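Local coordinates for mandelate racemase/muconate lactonizing protein (Paenibacillus sp., PDB 3V5C) that probably catalyses the magnesium-dependent dehydration of galacturonate, as an acid-sugar dehydratase of the enolase superfamily, at residues K247-L250 and G251-Q255; P268-I271 and E272-T275; R186-A189 and I190-I194. The protein carries 1 engineered substitution. All coordinates share one frame; numbering follows the deposited sequence. Where two conformers were deposited one is given.

Contact 1. Residues K247-L250 and G251-Q255; sequences KEWL and GQRGQ
K247 O and E248 O accept the ordinary i to i+4 bonds from G251 N and Q252 N, and the helix then ends as L250 O takes a bond from Q255 N at 3.0 Å, five residues on. Inside that wider loop G254 N donates to G251 O at 3.0 Å, and G254 itself adopts the positive phi (66°) that glycine accepts readily.

The side chains meet chiefly between W249 and R253, which run alongside each other on one flank of the last turn. CD of R253 lies over the six-membered part of the indole, against one face. The guanidinium lies nearly parallel in an offset stack beyond the CH2/CZ2 side, the two centres 4.6 Å apart and the planes at 13°. W249 offers the face because CG stands anti to the backbone N (chi1 -177°); the bend of R253 at chi3 brings the guanidinium into line with it. NE of R253 donates to OE1 of Q255 at 3.2 Å, slightly out of the guanidinium plane, so this bond and the stack together restrict rotation of the group. Q255 uses its other amide atom as well, NE2 bonding to L221 O on helix 214-223. L250 CD2 packs 3.9 Å from Q255 CB. At the start of the segment, the K247 ammonium makes a salt bridge with D280.

W249 and L250 also rest on helix 214-223. The turn of chain is a Schellman motif, closing the helix of the beta-alpha-beta unit 231-233, 240-253, 258-261 in the enolase-type TIM barrel.

Contact 2. Residues P268-I271 and E272-T275; sequences PHLI and EWAT
H269 O meets W273 in two ways: it accepts a nearly straight bond from W273 N at 2.9 Å, and it sits over one face of the indole, 3.3 Å from W273 CG. Beside it, H269 CB lies 3.6 Å from W273 NE1. A chi1 of -59° carries the ring back along the first turn, and a chi2 near zero turns its face to H269 O. L270 CD1 approaches the same ring at CE3, 4.2 Å away, the two side chains crossing at about a right angle. A water at the indole edge takes the NE1 hydrogen at 3.0 Å and, more weakly, links to H269 ND1. With an alanine at W273, H269 CB and L270 CD1 would probably face a gap and this water would lose its NE1 donor.

H269 occupies the N-cap position of helix 270-275, the helix of the beta-alpha-beta unit between strands 258-261 and 281-282 of the barrel. A second water joins P268 O to E272 N. One turn on, T275 OG1 donates to E272 O at 2.8 Å.

Further out, W273 touches E238, a magnesium ligand, and the L270 side chain comes within about 6 Å of the ion. E272 pairs with R276.

Contact 3. Residues R186-A189 and I190-I194; sequences RDIA and IVRGI
R186 and I190 meet one turn apart on helix 180-198, first through the backbone. I190 N donates to R186 O at 2.9 Å, and the same step repeats from V191 N to D187 O, R192 N to I188 O and G193 N to A189 O. The R192 bond is close to linear (173°), and the even lengths describe a regular mid-helix segment without kink or bulge.

The van der Waals contacts of the side chains run along the same i to i+4 spacing. The I190 and R186 side chains cross obliquely, CD1 of I190 coming 3.7 Å from CG of R186, so the aliphatic part of the arginine lies against the isoleucine. I190 carries CG1 beside its backbone N (chi1 -71°), which also sets CG1 3.3 Å from R186 O. V191 CG2 makes a similar approach, 3.3 Å, to D187 O. In the conformer described, R192 extends side by side with I188 in the same direction, their closest side-chain atoms, I188 CG2 and R192 NE, 4.0 Å apart.

These residues belong to the beta-alpha-beta unit formed by strand 167-170, helix 180-198 and strand 204-207. V191 and I194 face the barrel, both packing on I169 and reaching I206 and I204 respectively, whereas A189 lies against helix 145-161. I190 joins the two surroundings, touching I169 on one hand and M152 on the other.

The charged groups look beyond this turn for their partners. R186, bent at chi2 and chi3, forms a salt bridge with D139 and a hydrogen bond to L142 O. The buried D187 carboxylate is gripped by R173 through OD1 and by Y212 OH and G172 N through OD2. R192 forms a salt bridge with D226.

Along the chain contact 3 comes first, then contact 1, then contact 2, each on the helix of a different beta-alpha-beta unit of the same barrel domain. The three centres form a triangle: contact 1 is 20 Å from contact 2 and 22 Å from contact 3, nearer to each than they are to one another (31 Å), and none touches another. Helix 214-223 follows between contacts 3 and 1 in the chain. Strand 258-261, ending in the magnesium ligand D261, connects the helices of contacts 1 and 2. All three lie on helices outside the strands of the barrel; contact 2 is the one whose side chain, L270, comes about 6 Å from the magnesium ion.

Contact 1. Residues K247-L250 and G251-Q255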
loop_
_atom_site.group_PDB
_atom_site.type_symbol
_atom_site.label_atom_id
_atom_site.label_comp_id
_atom_site.label_asym_id
_atom_site.label_seq_id
_atom_site.Cartn_x
_atom_site.Cartn_y
_atom_site.Cartn_z
ATOM N N LYS A 247 6.416 -22.036 10.476
ATOM C CA LYS A 247 7.176 -22.384 9.284
ATOM C C LYS A 247 7.552 -23.860 9.234
ATOM O O LYS A 247 7.459 -24.495 8.186
ATOM C CB LYS A 247 8.426 -21.516 9.200
ATOM C CG LYS A 247 8.140 -20.116 8.739
ATOM C CD LYS A 247 7.743 -20.129 7.295
ATOM C CE LYS A 247 8.137 -18.836 6.615
ATOM N NZ LYS A 247 8.758 -19.121 5.291
ATOM N N GLU A 248 7.981 -24.397 10.370
ATOM C CA GLU A 248 8.357 -25.809 10.446
ATOM C C GLU A 248 7.135 -26.686 10.212
ATOM O O GLU A 248 7.201 -27.689 9.509
ATOM C CB GLU A 248 9.003 -26.102 11.796
ATOM C CG GLU A 248 9.228 -27.564 12.110
ATOM C CD GLU A 248 10.069 -27.739 13.363
ATOM O OE1 GLU A 248 10.890 -26.842 13.655
ATOM O OE2 GLU A 248 9.905 -28.763 14.060
ATOM N N TRP A 249 6.012 -26.289 10.803
ATOM C CA TRP A 249 4.749 -26.992 10.652
ATOM C C TRP A 249 4.304 -26.989 9.181
ATOM O O TRP A 249 3.933 -28.024 8.642
ATOM C CB TRP A 249 3.709 -26.308 11.543
ATOM C CG TRP A 249 2.340 -26.938 11.578
ATOM C CD1 TRP A 249 1.903 -27.917 12.424
ATOM C CD2 TRP A 249 1.216 -26.568 10.779
ATOM N NE1 TRP A 249 0.577 -28.206 12.172
ATOM C CE2 TRP A 249 0.134 -27.388 11.167
ATOM C CE3 TRP A 249 1.019 -25.623 9.763
ATOM C CZ2 TRP A 249 -1.123 -27.286 10.584
ATOM C CZ3 TRP A 249 -0.234 -25.535 9.173
ATOM C CH2 TRP A 249 -1.287 -26.362 9.587
ATOM N N LEU A 250 4.345 -25.827 8.536
ATOM C CA LEU A 250 4.007 -25.734 7.123
ATOM C C LEU A 250 4.928 -26.620 6.282
ATOM O O LEU A 250 4.492 -27.232 5.308
ATOM C CB LEU A 250 4.122 -24.288 6.642
ATOM C CG LEU A 250 3.006 -23.341 7.091
ATOM C CD1 LEU A 250 3.387 -21.916 6.735
ATOM C CD2 LEU A 250 1.694 -23.726 6.435
ATOM N N GLY A 251 6.202 -26.667 6.649
ATOM C CA GLY A 251 7.170 -27.470 5.917
ATOM C C GLY A 251 6.867 -28.957 6.021
ATOM O O GLY A 251 6.883 -29.675 5.018
ATOM N N GLN A 252 6.583 -29.420 7.233
ATOM C CA GLN A 252 6.300 -30.830 7.457
ATOM C C GLN A 252 5.082 -31.268 6.661
ATOM O O GLN A 252 4.959 -32.436 6.293
ATOM C CB GLN A 252 6.082 -31.112 8.944
ATOM C CG GLN A 252 7.362 -31.133 9.756
ATOM C CD GLN A 252 8.314 -32.230 9.309
ATOM O OE1 GLN A 252 8.007 -33.419 9.425
ATOM N NE2 GLN A 252 9.472 -31.836 8.791
ATOM N N ARG A 253 4.192 -30.318 6.387
ATOM C CA ARG A 253 2.940 -30.597 5.692
ATOM C C ARG A 253 3.059 -30.424 4.186
ATOM O O ARG A 253 2.145 -30.784 3.444
ATOM C CB ARG A 253 1.840 -29.669 6.207
ATOM C CG ARG A 253 1.537 -29.842 7.679
ATOM C CD ARG A 253 0.487 -28.845 8.127
ATOM N NE ARG A 253 -0.645 -28.832 7.207
ATOM C CZ ARG A 253 -1.722 -29.604 7.324
ATOM N NH1 ARG A 253 -2.696 -29.514 6.426
ATOM N NH2 ARG A 253 -1.836 -30.458 8.331
ATOM N N GLY A 254 4.172 -29.853 3.739
ATOM C CA GLY A 254 4.353 -29.529 2.334
ATOM C C GLY A 254 3.389 -28.449 1.866
ATOM O O GLY A 254 3.080 -28.340 0.678
ATOM N N GLN A 255 2.915 -27.646 2.813
ATOM C CA GLN A 255 1.969 -26.578 2.523
ATOM C C GLN A 255 2.714 -25.276 2.245
ATOM O O GLN A 255 3.362 -24.714 3.133
ATOM C CB GLN A 255 0.970 -26.420 3.686
ATOM C CG GLN A 255 -0.169 -25.451 3.417
ATOM C CD GLN A 255 -1.307 -25.567 4.427
ATOM O OE1 GLN A 255 -1.192 -26.256 5.443
ATOM N NE2 GLN A 255 -2.417 -24.896 4.143
HETATM O O HOH W 1 9.826 -28.511 8.351
#

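Contact 2. Residues P268-I271 and E272-T275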
loop_
_atom_site.group_PDB
_atom_site.type_symbol
_atom_site.label_atom_id
_atom_site.label_comp_id
_atom_site.label_asym_id
_atom_site.label_seq_id
_atom_site.Cartn_x
_atom_site.Cartn_y
_atom_site.Cartn_z
ATOM N N PRO A 268 10.611 -4.158 16.325
ATOM C CA PRO A 268 11.885 -3.615 15.835
ATOM C C PRO A 268 12.820 -4.682 15.285
ATOM O O PRO A 268 13.803 -4.322 14.626
ATOM C CB PRO A 268 12.521 -3.004 17.097
ATOM C CG PRO A 268 11.430 -2.881 18.075
ATOM C CD PRO A 268 10.449 -3.973 17.771
ATOM N N HIS A 269 12.545 -5.956 15.574
ATOM C CA HIS A 269 13.406 -7.054 15.130
ATOM C C HIS A 269 12.836 -7.840 13.952
ATOM O O HIS A 269 13.392 -8.871 13.561
ATOM C CB HIS A 269 13.684 -8.013 16.297
ATOM C CG HIS A 269 14.425 -7.373 17.429
ATOM N ND1 HIS A 269 14.523 -7.948 18.678
ATOM C CD2 HIS A 269 15.115 -6.210 17.494
ATOM C CE1 HIS A 269 15.232 -7.160 19.467
ATOM N NE2 HIS A 269 15.602 -6.097 18.773
ATOM N N LEU A 270 11.740 -7.346 13.376
ATOM C CA LEU A 270 11.040 -8.092 12.318
ATOM C C LEU A 270 11.913 -8.445 11.121
ATOM O O LEU A 270 11.874 -9.562 10.634
ATOM C CB LEU A 270 9.780 -7.351 11.852
ATOM C CG LEU A 270 8.989 -8.030 10.727
ATOM C CD1 LEU A 270 8.529 -9.412 11.174
ATOM C CD2 LEU A 270 7.775 -7.184 10.306
ATOM N N ILE A 271 12.717 -7.491 10.662
ATOM C CA ILE A 271 13.552 -7.753 9.508
ATOM C C ILE A 271 14.598 -8.801 9.840
ATOM O O ILE A 271 14.840 -9.712 9.061
ATOM C CB ILE A 271 14.144 -6.454 8.927
ATOM C CG1 ILE A 271 13.021 -5.632 8.285
ATOM C CG2 ILE A 271 15.193 -6.780 7.872
ATOM C CD1 ILE A 271 13.382 -4.175 8.072
ATOM N N GLU A 272 15.190 -8.704 11.029
ATOM C CA GLU A 272 16.095 -9.740 11.500
ATOM C C GLU A 272 15.417 -11.127 11.466
ATOM O O GLU A 272 15.970 -12.095 10.923
ATOM C CB GLU A 272 16.606 -9.383 12.900
ATOM C CG GLU A 272 17.566 -10.394 13.487
ATOM C CD GLU A 272 18.126 -9.962 14.837
ATOM O OE1 GLU A 272 17.889 -8.804 15.248
ATOM O OE2 GLU A 272 18.809 -10.788 15.484
ATOM N N TRP A 273 14.211 -11.228 12.015
ATOM C CA TRP A 273 13.471 -12.484 11.955
ATOM C C TRP A 273 13.257 -12.953 10.514
ATOM O O TRP A 273 13.388 -14.138 10.212
ATOM C CB TRP A 273 12.117 -12.337 12.647
ATOM C CG TRP A 273 12.235 -11.938 14.085
ATOM C CD1 TRP A 273 13.367 -11.973 14.861
ATOM C CD2 TRP A 273 11.194 -11.418 14.918
ATOM N NE1 TRP A 273 13.084 -11.508 16.125
ATOM C CE2 TRP A 273 11.755 -11.174 16.187
ATOM C CE3 TRP A 273 9.826 -11.173 14.728
ATOM C CZ2 TRP A 273 11.004 -10.669 17.248
ATOM C CZ3 TRP A 273 9.085 -10.661 15.773
ATOM C CH2 TRP A 273 9.669 -10.426 17.025
ATOM N N ALA A 274 12.948 -12.022 9.625
ATOM C CA ALA A 274 12.760 -12.363 8.222
ATOM C C ALA A 274 14.040 -12.914 7.587
ATOM O O ALA A 274 13.998 -13.916 6.862
ATOM C CB ALA A 274 12.241 -11.157 7.434
ATOM N N THR A 275 15.169 -12.259 7.862
ATOM C CA THR A 275 16.441 -12.733 7.324
ATOM C C THR A 275 16.783 -14.118 7.871
ATOM O O THR A 275 17.556 -14.851 7.258
ATOM C CB THR A 275 17.614 -11.758 7.584
ATOM O OG1 THR A 275 17.967 -11.781 8.973
ATOM C CG2 THR A 275 17.259 -10.356 7.159
HETATM O O HOH W 2 15.311 -6.105 12.576
HETATM O O HOH W 3 15.007 -11.058 18.329
#

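Contact 3. Residues R186-A189 and I190-I194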
loop_
_atom_site.group_PDB
_atom_site.type_symbol
_atom_site.label_atom_id
_atom_site.label_comp_id
_atom_site.label_asym_id
_atom_site.label_seq_id
_atom_site.Cartn_x
_atom_site.Cartn_y
_atom_site.Cartn_z
ATOM N N ARG A 186 -16.609 -19.750 9.914
ATOM C CA ARG A 186 -17.121 -18.832 8.888
ATOM C C ARG A 186 -15.964 -18.279 8.062
ATOM O O ARG A 186 -16.078 -18.200 6.840
ATOM C CB ARG A 186 -18.006 -17.732 9.511
ATOM C CG ARG A 186 -18.289 -16.493 8.642
ATOM C CD ARG A 186 -19.660 -16.396 7.985
ATOM N NE ARG A 186 -20.840 -16.529 8.854
ATOM C CZ ARG A 186 -21.675 -15.548 9.217
ATOM N NH1 ARG A 186 -21.490 -14.271 8.854
ATOM N NH2 ARG A 186 -22.731 -15.859 9.958
ATOM N N ASP A 187 -14.843 -17.934 8.713
ATOM C CA ASP A 187 -13.654 -17.502 7.984
ATOM C C ASP A 187 -13.307 -18.518 6.908
ATOM O O ASP A 187 -13.077 -18.162 5.755
ATOM C CB ASP A 187 -12.413 -17.413 8.888
ATOM C CG ASP A 187 -12.413 -16.228 9.834
ATOM O OD1 ASP A 187 -13.144 -15.226 9.645
ATOM O OD2 ASP A 187 -11.626 -16.319 10.814
ATOM N N ILE A 188 -13.224 -19.788 7.317
ATOM C CA ILE A 188 -12.781 -20.868 6.429
ATOM C C ILE A 188 -13.722 -21.000 5.225
ATOM O O ILE A 188 -13.266 -21.083 4.084
ATOM C CB ILE A 188 -12.709 -22.202 7.178
ATOM C CG1 ILE A 188 -11.546 -22.156 8.176
ATOM C CG2 ILE A 188 -12.501 -23.361 6.183
ATOM C CD1 ILE A 188 -11.621 -23.177 9.300
ATOM N N ALA A 189 -15.025 -21.016 5.508
ATOM C CA ALA A 189 -16.042 -21.139 4.472
ATOM C C ALA A 189 -15.941 -19.990 3.481
ATOM O O ALA A 189 -16.092 -20.184 2.278
ATOM C CB ALA A 189 -17.427 -21.151 5.095
ATOM N N ILE A 190 -15.723 -18.783 3.994
ATOM C CA ILE A 190 -15.589 -17.619 3.121
ATOM C C ILE A 190 -14.353 -17.724 2.229
ATOM O O ILE A 190 -14.404 -17.446 1.028
ATOM C CB ILE A 190 -15.578 -16.312 3.942
ATOM C CG1 ILE A 190 -16.977 -16.047 4.508
ATOM C CG2 ILE A 190 -15.095 -15.135 3.087
ATOM C CD1 ILE A 190 -17.064 -14.917 5.511
ATOM N N VAL A 191 -13.226 -18.095 2.813
ATOM C CA VAL A 191 -12.030 -18.249 2.019
ATOM C C VAL A 191 -12.220 -19.284 0.918
ATOM O O VAL A 191 -11.871 -19.040 -0.225
ATOM C CB VAL A 191 -10.823 -18.571 2.878
ATOM C CG1 VAL A 191 -9.614 -18.814 1.973
ATOM C CG2 VAL A 191 -10.556 -17.405 3.841
ATOM N N ARG A 192 -12.798 -20.430 1.259
ATOM C CA ARG A 192 -13.102 -21.437 0.249
ATOM C C ARG A 192 -13.965 -20.849 -0.861
ATOM O O ARG A 192 -13.697 -21.048 -2.045
ATOM C CB ARG A 192 -13.869 -22.609 0.868
ATOM C CG ARG A 192 -13.099 -23.453 1.839
ATOM C CD ARG A 192 -13.883 -24.731 2.158
ATOM N NE ARG A 192 -13.085 -25.667 2.939
ATOM C CZ ARG A 192 -12.066 -26.360 2.441
ATOM N NH1 ARG A 192 -11.733 -26.219 1.165
ATOM N NH2 ARG A 192 -11.382 -27.194 3.212
ATOM N N GLY A 193 -15.015 -20.139 -0.463
ATOM C CA GLY A 193 -15.959 -19.572 -1.415
ATOM C C GLY A 193 -15.289 -18.629 -2.397
ATOM O O GLY A 193 -15.539 -18.669 -3.596
ATOM N N ILE A 194 -14.427 -17.758 -1.888
ATOM C CA ILE A 194 -13.749 -16.813 -2.770
ATOM C C ILE A 194 -12.754 -17.510 -3.697
ATOM O O ILE A 194 -12.645 -17.157 -4.868
ATOM C CB ILE A 194 -13.112 -15.678 -1.961
ATOM C CG1 ILE A 194 -14.241 -14.820 -1.382
ATOM C CG2 ILE A 194 -12.185 -14.837 -2.852
ATOM C CD1 ILE A 194 -13.848 -13.993 -0.189
#